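Local coordinates for uncharacterized protein (Bombyx mori, PDB 5AZ0) that probably catalyses the reduction of aldehydes and ketones to alcohols with a nicotinamide cofactor, as an aldo-keto reductase of the silkworm, at residues Val115-Arg120 against Val163-Thr169. Sequence-based numbering, arbitrary orientation.
Sequences VEVSLR and VLKKGLT
L168, V163 and L119 form the apolar heart of this contact, a worked example of how outer helices of a TIM barrel pack together. V163, in the last turn of helix 153-165, points CG1 at helix 112-126, 3.5 Å from CA of E116, while its CG2 lies 3.8 Å from CD2 of L119. The same CD2 reaches CB of L168 at 3.6 Å, so one leucine methyl sits in the corner formed by V163 and L168. L119 swings CG away from its backbone N (chi1 171°), and chi2 of 60° then turns CD2 to the other segment; its side chain also touches V131, in a loop, and V134 on strand 133-136. G167, the first residue to leave helical angles, has positive phi in a Schellman motif (its N to O of L164, N of L168 to O of V163) that brings L168 back toward helix 112-126. There CD2 of L168 sits over one face of the R120 guanidinium, 3.7 Å from NH1, with CD1 against CG of R120. NE of R120 donates to OE2 of E116, one turn away, at 2.9 Å, a bent salt bridge (137°) whose N-H approaches from above the carboxylate plane. A water donates to OE2, accepts from NH2 of R120 and, weakly, from NZ of K166. The chemistry thus grades from buried methyls to a charged margin, where salt bridge and water probably restrain the guanidinium whose face L168 covers.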
ATOM      1  N   VAL A 115     -19.146  -1.183   5.639  1.00 22.65           N
ATOM      2  CA  VAL A 115     -17.721  -1.004   6.002  1.00 21.16           C
ATOM      3  C   VAL A 115     -17.506  -1.720   7.360  1.00 17.64           C
ATOM      4  O   VAL A 115     -16.590  -2.450   7.497  1.00 19.83           O
ATOM      5  CB  VAL A 115     -17.414   0.482   6.151  1.00 21.03           C
ATOM      6  CG1 VAL A 115     -15.974   0.702   6.577  1.00 21.86           C
ATOM      7  CG2 VAL A 115     -17.625   1.197   4.786  1.00 23.45           C
ATOM      8  N   GLU A 116     -18.411  -1.541   8.301  1.00 17.80           N
ATOM      9  CA  GLU A 116     -18.382  -2.231   9.615  1.00 19.06           C
ATOM     10  C   GLU A 116     -18.351  -3.797   9.497  1.00 18.89           C
ATOM     11  O   GLU A 116     -17.564  -4.494  10.188  1.00 19.25           O
ATOM     12  CB  GLU A 116     -19.489  -1.720  10.510  1.00 17.58           C
ATOM     13  CG  GLU A 116     -19.516  -2.313  11.931  1.00 20.99           C
ATOM     14  CD  GLU A 116     -20.418  -3.589  12.149  1.00 22.06           C
ATOM     15  OE1 GLU A 116     -20.973  -4.123  11.164  1.00 21.30           O
ATOM     16  OE2 GLU A 116     -20.575  -4.027  13.337  1.00 22.20           O
ATOM     17  N   VAL A 117     -19.095  -4.326   8.533  1.00 20.10           N
ATOM     18  CA  VAL A 117     -19.200  -5.810   8.380  1.00 18.70           C
ATOM     19  C   VAL A 117     -17.865  -6.240   7.825  1.00 19.35           C
ATOM     20  O   VAL A 117     -17.220  -7.117   8.371  1.00 20.17           O
ATOM     21  CB  VAL A 117     -20.332  -6.237   7.431  1.00 18.57           C
ATOM     22  CG1 VAL A 117     -20.383  -7.741   7.372  1.00 19.48           C
ATOM     23  CG2 VAL A 117     -21.680  -5.714   7.897  1.00 19.24           C
ATOM     24  N   SER A 118     -17.394  -5.572   6.770  1.00 16.75           N
ATOM     25  CA  SER A 118     -16.131  -5.973   6.206  1.00 18.42           C
ATOM     26  C   SER A 118     -14.964  -5.909   7.215  1.00 20.07           C
ATOM     27  O   SER A 118     -14.137  -6.821   7.285  1.00 19.74           O
ATOM     28  CB  SER A 118     -15.822  -5.147   4.937  1.00 18.25           C
ATOM     29  OG  SER A 118     -14.642  -5.587   4.260  1.00 19.95           O
ATOM     30  N   LEU A 119     -14.889  -4.797   7.945  1.00 18.19           N
ATOM     31  CA  LEU A 119     -13.754  -4.574   8.810  1.00 18.13           C
ATOM     32  C   LEU A 119     -13.847  -5.508   9.997  1.00 17.21           C
ATOM     33  O   LEU A 119     -12.868  -6.077  10.334  1.00 17.31           O
ATOM     34  CB  LEU A 119     -13.639  -3.134   9.265  1.00 17.88           C
ATOM     35  CG  LEU A 119     -12.626  -2.770  10.350  1.00 18.64           C
ATOM     36  CD1 LEU A 119     -11.274  -3.139   9.861  1.00 16.67           C
ATOM     37  CD2 LEU A 119     -12.724  -1.280  10.697  1.00 19.40           C
ATOM     38  N   ARG A 120     -14.998  -5.658  10.642  1.00 17.46           N
ATOM     39  CA  ARG A 120     -15.127  -6.670  11.706  1.00 18.13           C
ATOM     40  C   ARG A 120     -14.716  -8.076  11.300  1.00 20.00           C
ATOM     41  O   ARG A 120     -13.970  -8.734  11.996  1.00 20.24           O
ATOM     42  CB  ARG A 120     -16.507  -6.654  12.320  1.00 19.03           C
ATOM     43  CG  ARG A 120     -16.727  -5.402  13.198  1.00 21.33           C
ATOM     44  CD  ARG A 120     -17.775  -5.715  14.150  1.00 20.24           C
ATOM     45  NE  ARG A 120     -18.289  -4.645  14.938  1.00 19.79           N
ATOM     46  CZ  ARG A 120     -18.047  -4.449  16.244  1.00 20.38           C
ATOM     47  NH1 ARG A 120     -17.182  -5.164  16.901  1.00 20.80           N
ATOM     48  NH2 ARG A 120     -18.687  -3.481  16.896  1.00 20.34           N
ATOM     49  N   VAL A 163     -16.755   3.478  11.706  1.00 17.23           N
ATOM     50  CA  VAL A 163     -15.939   2.389  12.315  1.00 18.07           C
ATOM     51  C   VAL A 163     -14.790   2.988  13.142  1.00 20.00           C
ATOM     52  O   VAL A 163     -14.391   2.390  14.142  1.00 19.69           O
ATOM     53  CB  VAL A 163     -15.392   1.392  11.316  1.00 18.10           C
ATOM     54  CG1 VAL A 163     -16.564   0.624  10.663  1.00 21.05           C
ATOM     55  CG2 VAL A 163     -14.486   2.023  10.236  1.00 17.05           C
ATOM     56  N   LEU A 164     -14.345   4.212  12.765  1.00 20.11           N
ATOM     57  CA  LEU A 164     -13.399   5.008  13.543  1.00 18.83           C
ATOM     58  C   LEU A 164     -13.971   5.342  14.880  1.00 18.77           C
ATOM     59  O   LEU A 164     -13.344   5.053  15.932  1.00 17.54           O
ATOM     60  CB  LEU A 164     -12.959   6.259  12.782  1.00 19.59           C
ATOM     61  CG  LEU A 164     -11.829   7.141  13.397  1.00 18.95           C
ATOM     62  CD1 LEU A 164     -10.542   6.391  13.390  1.00 19.12           C
ATOM     63  CD2 LEU A 164     -11.694   8.415  12.593  1.00 17.36           C
ATOM     64  N   LYS A 165     -15.167   5.898  14.894  1.00 18.86           N
ATOM     65  CA  LYS A 165     -15.823   6.240  16.142  1.00 19.56           C
ATOM     66  C   LYS A 165     -16.098   5.017  17.052  1.00 21.22           C
ATOM     67  O   LYS A 165     -16.179   5.144  18.281  1.00 20.63           O
ATOM     68  CB  LYS A 165     -17.129   6.946  15.832  1.00 20.34           C
ATOM     69  CG  LYS A 165     -18.043   7.230  16.984  1.00 22.19           C
ATOM     70  CD  LYS A 165     -17.417   8.119  18.059  1.00 23.01           C
ATOM     71  CE  LYS A 165     -18.363   8.112  19.270  1.00 23.36           C
ATOM     72  NZ  LYS A 165     -17.961   9.173  20.197  1.00 27.07           N
ATOM     73  N   LYS A 166     -16.322   3.868  16.431  1.00 21.41           N
ATOM     74  CA  LYS A 166     -16.467   2.631  17.180  1.00 24.82           C
ATOM     75  C   LYS A 166     -15.159   2.016  17.682  1.00 24.00           C
ATOM     76  O   LYS A 166     -15.214   1.054  18.395  1.00 21.47           O
ATOM     77  CB  LYS A 166     -17.212   1.626  16.318  1.00 27.83           C
ATOM     78  CG  LYS A 166     -18.701   1.948  16.378  1.00 31.66           C
ATOM     79  CD  LYS A 166     -19.497   1.029  15.464  1.00 43.29           C
ATOM     80  CE  LYS A 166     -21.006   1.107  15.791  1.00 44.11           C
ATOM     81  NZ  LYS A 166     -21.848   0.804  14.598  1.00 56.14           N
ATOM     82  N   GLY A 167     -13.985   2.517  17.271  1.00 20.96           N
ATOM     83  CA  GLY A 167     -12.702   2.019  17.867  1.00 18.10           C
ATOM     84  C   GLY A 167     -12.254   0.768  17.142  1.00 17.63           C
ATOM     85  O   GLY A 167     -11.401   0.104  17.621  1.00 15.13           O
ATOM     86  N   LEU A 168     -12.815   0.478  15.952  1.00 17.02           N
ATOM     87  CA  LEU A 168     -12.431  -0.658  15.138  1.00 16.95           C
ATOM     88  C   LEU A 168     -11.114  -0.441  14.413  1.00 16.99           C
ATOM     89  O   LEU A 168     -10.423  -1.412  13.955  1.00 17.48           O
ATOM     90  CB  LEU A 168     -13.569  -1.029  14.209  1.00 18.13           C
ATOM     91  CG  LEU A 168     -14.819  -1.478  14.972  1.00 18.77           C
ATOM     92  CD1 LEU A 168     -15.879  -1.749  13.938  1.00 22.17           C
ATOM     93  CD2 LEU A 168     -14.640  -2.724  15.843  1.00 21.05           C
ATOM     94  N   THR A 169     -10.722   0.827  14.360  1.00 16.76           N
ATOM     95  CA  THR A 169      -9.508   1.226  13.723  1.00 17.00           C
ATOM     96  C   THR A 169      -9.056   2.478  14.404  1.00 17.05           C
ATOM     97  O   THR A 169      -9.886   3.227  14.962  1.00 16.77           O
ATOM     98  CB  THR A 169      -9.690   1.474  12.241  1.00 17.47           C
ATOM     99  OG1 THR A 169      -8.445   1.788  11.631  1.00 14.94           O
ATOM    100  CG2 THR A 169     -10.687   2.567  11.960  1.00 15.42           C
TER
HETATM  101  O   HOH W   1     -20.805  -2.336  15.343  1.00 27.75           O